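Local coordinates for protein endo alpha-1,4 polygalactosaminidase (Neosartorya fumigata, PDB 6OJ1) that cleaves alpha-1,4-linked galactosamine chains from within, as an endo-acting fungal glycoside hydrolase of family GH114 that disrupts microbial biofilms, at residues D99-S104 against L131-M136. Sequence-based numbering, arbitrary orientation.
Sequences DKFKDS and LDRLDM. With EDO (1,2-ethanediol), chain G.
Lys100 and Phe101 reach from a surface loop to Asp132 and Arg133 on helix 124-140 of this GH114 (beta/alpha)-barrel. The helix leads into barrel strand 144-148, and the loop joins strands 90-92 and 106-109 of the small antiparallel sheet. The backbones stay well apart, the closest CA atoms being those of Lys100 and Asp132 at 10.4 Å, and side chains make the contact.

The charged link is a salt bridge in which Lys100 NZ hydrogen-bonds to Asp132 OD2 at 3.0 Å. The lysine covers the distance because its chain is fully extended beyond CG, with chi2 to chi4 all near 180°. Its ammonium group meets OD2 on the anti side of the carboxylate, 28° out of plane. The other oxygen, Asp132 OD1, is taken by Gln128 NE2 one turn earlier in the helix, so each carboxylate oxygen has a partner.

The second link is a ring against a guanidinium. Arg133 NH2 lies at the edge of the Phe101 ring, near its plane and 3.6 Å from CE1, while ring atom CZ sits over one face of the guanidinium. The planes are 68° apart, and with NH2 near the plane of the ring it is the ring's edge, not its pi face, that meets the guanidinium. The arginine's strongest partner is Asp97, whose OD2 forms a salt bridge with Arg133 NE. Tyr91 meets the phenylalanine edge-to-face, and Ile129 and Met130 of the helix also pack against it.

Beside the salt bridge lies a 1,2-ethanediol, presumably picked up from the crystallisation solution. It rests against Arg133 CG and Met136 CE, and Asp97 OD2 also hydrogen-bonds to it. Its O2 accepts a 2.7 Å hydrogen bond from Lys100 NZ and lies 3.5 Å from Asp132 CB.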
ATOM      1  N   ASP A  99      -6.166 -21.035   0.396  1.00 19.63           N
ATOM      2  CA  ASP A  99      -6.120 -22.358  -0.221  1.00 20.92           C
ATOM      3  C   ASP A  99      -6.171 -22.309  -1.745  1.00 20.40           C
ATOM      4  O   ASP A  99      -5.993 -23.354  -2.386  1.00 20.86           O
ATOM      5  CB  ASP A  99      -7.248 -23.220   0.310  1.00 21.60           C
ATOM      6  CG  ASP A  99      -7.090 -23.525   1.789  1.00 28.32           C
ATOM      7  OD1 ASP A  99      -6.017 -24.032   2.187  1.00 31.44           O
ATOM      8  OD2 ASP A  99      -8.016 -23.224   2.553  1.00 32.56           O
ATOM      9  N   LYS A 100      -6.392 -21.134  -2.337  1.00 19.58           N
ATOM     10  CA  LYS A 100      -6.316 -21.028  -3.793  1.00 19.61           C
ATOM     11  C   LYS A 100      -4.893 -21.162  -4.303  1.00 21.62           C
ATOM     12  O   LYS A 100      -4.687 -21.545  -5.466  1.00 20.10           O
ATOM     13  CB  LYS A 100      -6.881 -19.690  -4.263  1.00 16.87           C
ATOM     14  CG  LYS A 100      -8.386 -19.515  -3.977  1.00 21.82           C
ATOM     15  CD  LYS A 100      -8.846 -18.112  -4.401  1.00 28.08           C
ATOM     16  CE  LYS A 100     -10.365 -17.939  -4.273  1.00 34.49           C
ATOM     17  NZ  LYS A 100     -10.791 -16.560  -4.686  1.00 27.27           N
ATOM     18  N   PHE A 101      -3.906 -20.796  -3.478  1.00 18.95           N
ATOM     19  CA  PHE A 101      -2.516 -20.790  -3.925  1.00 19.64           C
ATOM     20  C   PHE A 101      -1.971 -22.208  -4.069  1.00 17.90           C
ATOM     21  O   PHE A 101      -2.249 -23.089  -3.249  1.00 21.05           O
ATOM     22  CB  PHE A 101      -1.650 -20.004  -2.942  1.00 21.33           C
ATOM     23  CG  PHE A 101      -1.962 -18.544  -2.895  1.00 21.13           C
ATOM     24  CD1 PHE A 101      -2.969 -18.061  -2.072  1.00 23.06           C
ATOM     25  CD2 PHE A 101      -1.238 -17.648  -3.672  1.00 20.60           C
ATOM     26  CE1 PHE A 101      -3.256 -16.699  -2.037  1.00 21.44           C
ATOM     27  CE2 PHE A 101      -1.516 -16.286  -3.643  1.00 20.41           C
ATOM     28  CZ  PHE A 101      -2.523 -15.812  -2.822  1.00 21.45           C
ATOM     29  N   LYS A 102      -1.182 -22.422  -5.120  1.00 18.55           N
ATOM     30  CA  LYS A 102      -0.548 -23.712  -5.350  1.00 20.00           C
ATOM     31  C   LYS A 102       0.853 -23.719  -4.758  1.00 19.83           C
ATOM     32  O   LYS A 102       1.470 -22.668  -4.568  1.00 20.49           O
ATOM     33  CB  LYS A 102      -0.476 -24.031  -6.850  1.00 19.83           C
ATOM     34  CG  LYS A 102      -1.846 -24.142  -7.534  1.00 21.94           C
ATOM     35  CD  LYS A 102      -1.639 -24.268  -9.058  1.00 29.48           C
ATOM     36  CE  LYS A 102      -2.950 -24.468  -9.811  1.00 35.10           C
ATOM     37  NZ  LYS A 102      -2.674 -24.733 -11.259  1.00 28.84           N
ATOM     38  N   ASP A 103       1.369 -24.929  -4.510  1.00 21.70           N
ATOM     39  CA  ASP A 103       2.735 -25.059  -4.015  1.00 25.39           C
ATOM     40  C   ASP A 103       3.715 -24.347  -4.933  1.00 26.98           C
ATOM     41  O   ASP A 103       4.637 -23.669  -4.465  1.00 24.15           O
ATOM     42  CB  ASP A 103       3.114 -26.536  -3.847  1.00 24.90           C
ATOM     43  CG  ASP A 103       3.099 -27.323  -5.162  1.00 27.96           C
ATOM     44  OD1 ASP A 103       2.476 -26.865  -6.142  1.00 28.35           O
ATOM     45  OD2 ASP A 103       3.713 -28.415  -5.208  1.00 34.92           O
ATOM     46  N   SER A 104       3.493 -24.435  -6.248  1.00 24.95           N
ATOM     47  CA  SER A 104       4.387 -23.806  -7.214  1.00 25.38           C
ATOM     48  C   SER A 104       4.262 -22.288  -7.245  1.00 24.28           C
ATOM     49  O   SER A 104       5.104 -21.634  -7.867  1.00 27.62           O
ATOM     50  CB  SER A 104       4.127 -24.389  -8.610  1.00 24.08           C
ATOM     51  OG  SER A 104       2.741 -24.313  -8.923  1.00 27.06           O
ATOM     52  N   LEU A 131      -6.965 -10.995  -9.271  1.00 18.37           N
ATOM     53  CA  LEU A 131      -8.197 -10.518  -9.896  1.00 18.26           C
ATOM     54  C   LEU A 131      -9.401 -10.800  -9.016  1.00 18.58           C
ATOM     55  O   LEU A 131     -10.302  -9.964  -8.910  1.00 18.43           O
ATOM     56  CB  LEU A 131      -8.402 -11.164 -11.265  1.00 19.62           C
ATOM     57  CG  LEU A 131      -7.407 -10.790 -12.358  1.00 19.13           C
ATOM     58  CD1 LEU A 131      -7.753 -11.554 -13.615  1.00 21.94           C
ATOM     59  CD2 LEU A 131      -7.448  -9.285 -12.604  1.00 19.59           C
ATOM     60  N   ASP A 132      -9.443 -11.983  -8.388  1.00 16.29           N
ATOM     61  CA  ASP A 132     -10.523 -12.279  -7.440  1.00 17.29           C
ATOM     62  C   ASP A 132     -10.527 -11.283  -6.275  1.00 19.50           C
ATOM     63  O   ASP A 132     -11.595 -10.856  -5.813  1.00 18.79           O
ATOM     64  CB  ASP A 132     -10.387 -13.702  -6.888  1.00 18.29           C
ATOM     65  CG  ASP A 132     -10.594 -14.791  -7.931  1.00 28.87           C
ATOM     66  OD1 ASP A 132     -11.007 -14.500  -9.072  1.00 27.72           O
ATOM     67  OD2 ASP A 132     -10.315 -15.964  -7.589  1.00 27.45           O
ATOM     68  N   ARG A 133      -9.340 -10.918  -5.773  1.00 16.23           N
ATOM     69  CA  ARG A 133      -9.262  -9.961  -4.674  1.00 17.17           C
ATOM     70  C   ARG A 133      -9.689  -8.573  -5.128  1.00 18.27           C
ATOM     71  O   ARG A 133     -10.350  -7.853  -4.371  1.00 17.33           O
ATOM     72  CB  ARG A 133      -7.845  -9.935  -4.089  1.00 16.53           C
ATOM     73  CG  ARG A 133      -7.514 -11.200  -3.262  1.00 15.63           C
ATOM     74  CD  ARG A 133      -6.054 -11.231  -2.794  1.00 16.55           C
ATOM     75  NE  ARG A 133      -5.786 -12.403  -1.960  1.00 14.81           N
ATOM     76  CZ  ARG A 133      -4.665 -12.593  -1.269  1.00 16.78           C
ATOM     77  NH1 ARG A 133      -3.670 -11.710  -1.328  1.00 15.97           N
ATOM     78  NH2 ARG A 133      -4.533 -13.687  -0.518  1.00 18.16           N
ATOM     79  N   LEU A 134      -9.340  -8.188  -6.368  1.00 18.29           N
ATOM     80  CA  LEU A 134      -9.813  -6.908  -6.900  1.00 16.47           C
ATOM     81  C   LEU A 134     -11.328  -6.902  -7.080  1.00 17.43           C
ATOM     82  O   LEU A 134     -11.977  -5.870  -6.863  1.00 17.76           O
ATOM     83  CB  LEU A 134      -9.122  -6.593  -8.235  1.00 14.36           C
ATOM     84  CG  LEU A 134      -7.618  -6.291  -8.102  1.00 14.93           C
ATOM     85  CD1 LEU A 134      -6.989  -6.161  -9.509  1.00 17.26           C
ATOM     86  CD2 LEU A 134      -7.330  -5.041  -7.275  1.00 15.40           C
ATOM     87  N   ASP A 135     -11.907  -8.035  -7.500  1.00 17.70           N
ATOM     88  CA  ASP A 135     -13.359  -8.169  -7.526  1.00 19.69           C
ATOM     89  C   ASP A 135     -13.946  -7.885  -6.153  1.00 19.04           C
ATOM     90  O   ASP A 135     -14.928  -7.143  -6.024  1.00 22.07           O
ATOM     91  CB  ASP A 135     -13.775  -9.580  -7.964  1.00 20.23           C
ATOM     92  CG  ASP A 135     -13.610  -9.836  -9.448  1.00 22.72           C
ATOM     93  OD1 ASP A 135     -13.240  -8.923 -10.219  1.00 20.71           O
ATOM     94  OD2 ASP A 135     -13.859 -11.000  -9.841  1.00 23.35           O
ATOM     95  N   MET A 136     -13.355  -8.477  -5.113  1.00 21.66           N
ATOM     96  CA  MET A 136     -13.845  -8.239  -3.759  1.00 19.05           C
ATOM     97  C   MET A 136     -13.745  -6.765  -3.380  1.00 17.43           C
ATOM     98  O   MET A 136     -14.686  -6.192  -2.814  1.00 21.39           O
ATOM     99  CB  MET A 136     -13.082  -9.093  -2.745  1.00 18.43           C
ATOM    100  CG  MET A 136     -13.456  -8.674  -1.299  1.00 22.31           C
ATOM    101  SD  MET A 136     -12.533  -9.598  -0.052  1.00 29.71           S
ATOM    102  CE  MET A 136     -13.403 -11.142  -0.166  1.00 27.47           C
TER
HETATM  103  C1  EDO G 417     -11.971 -13.817  -2.545  1.00 34.82           C
HETATM  104  O1  EDO G 417     -11.725 -14.561  -1.349  1.00 38.93           O
HETATM  105  C2  EDO G 417     -10.646 -13.267  -3.034  1.00 32.82           C
HETATM  106  O2  EDO G 417      -9.801 -14.346  -3.457  1.00 30.66           O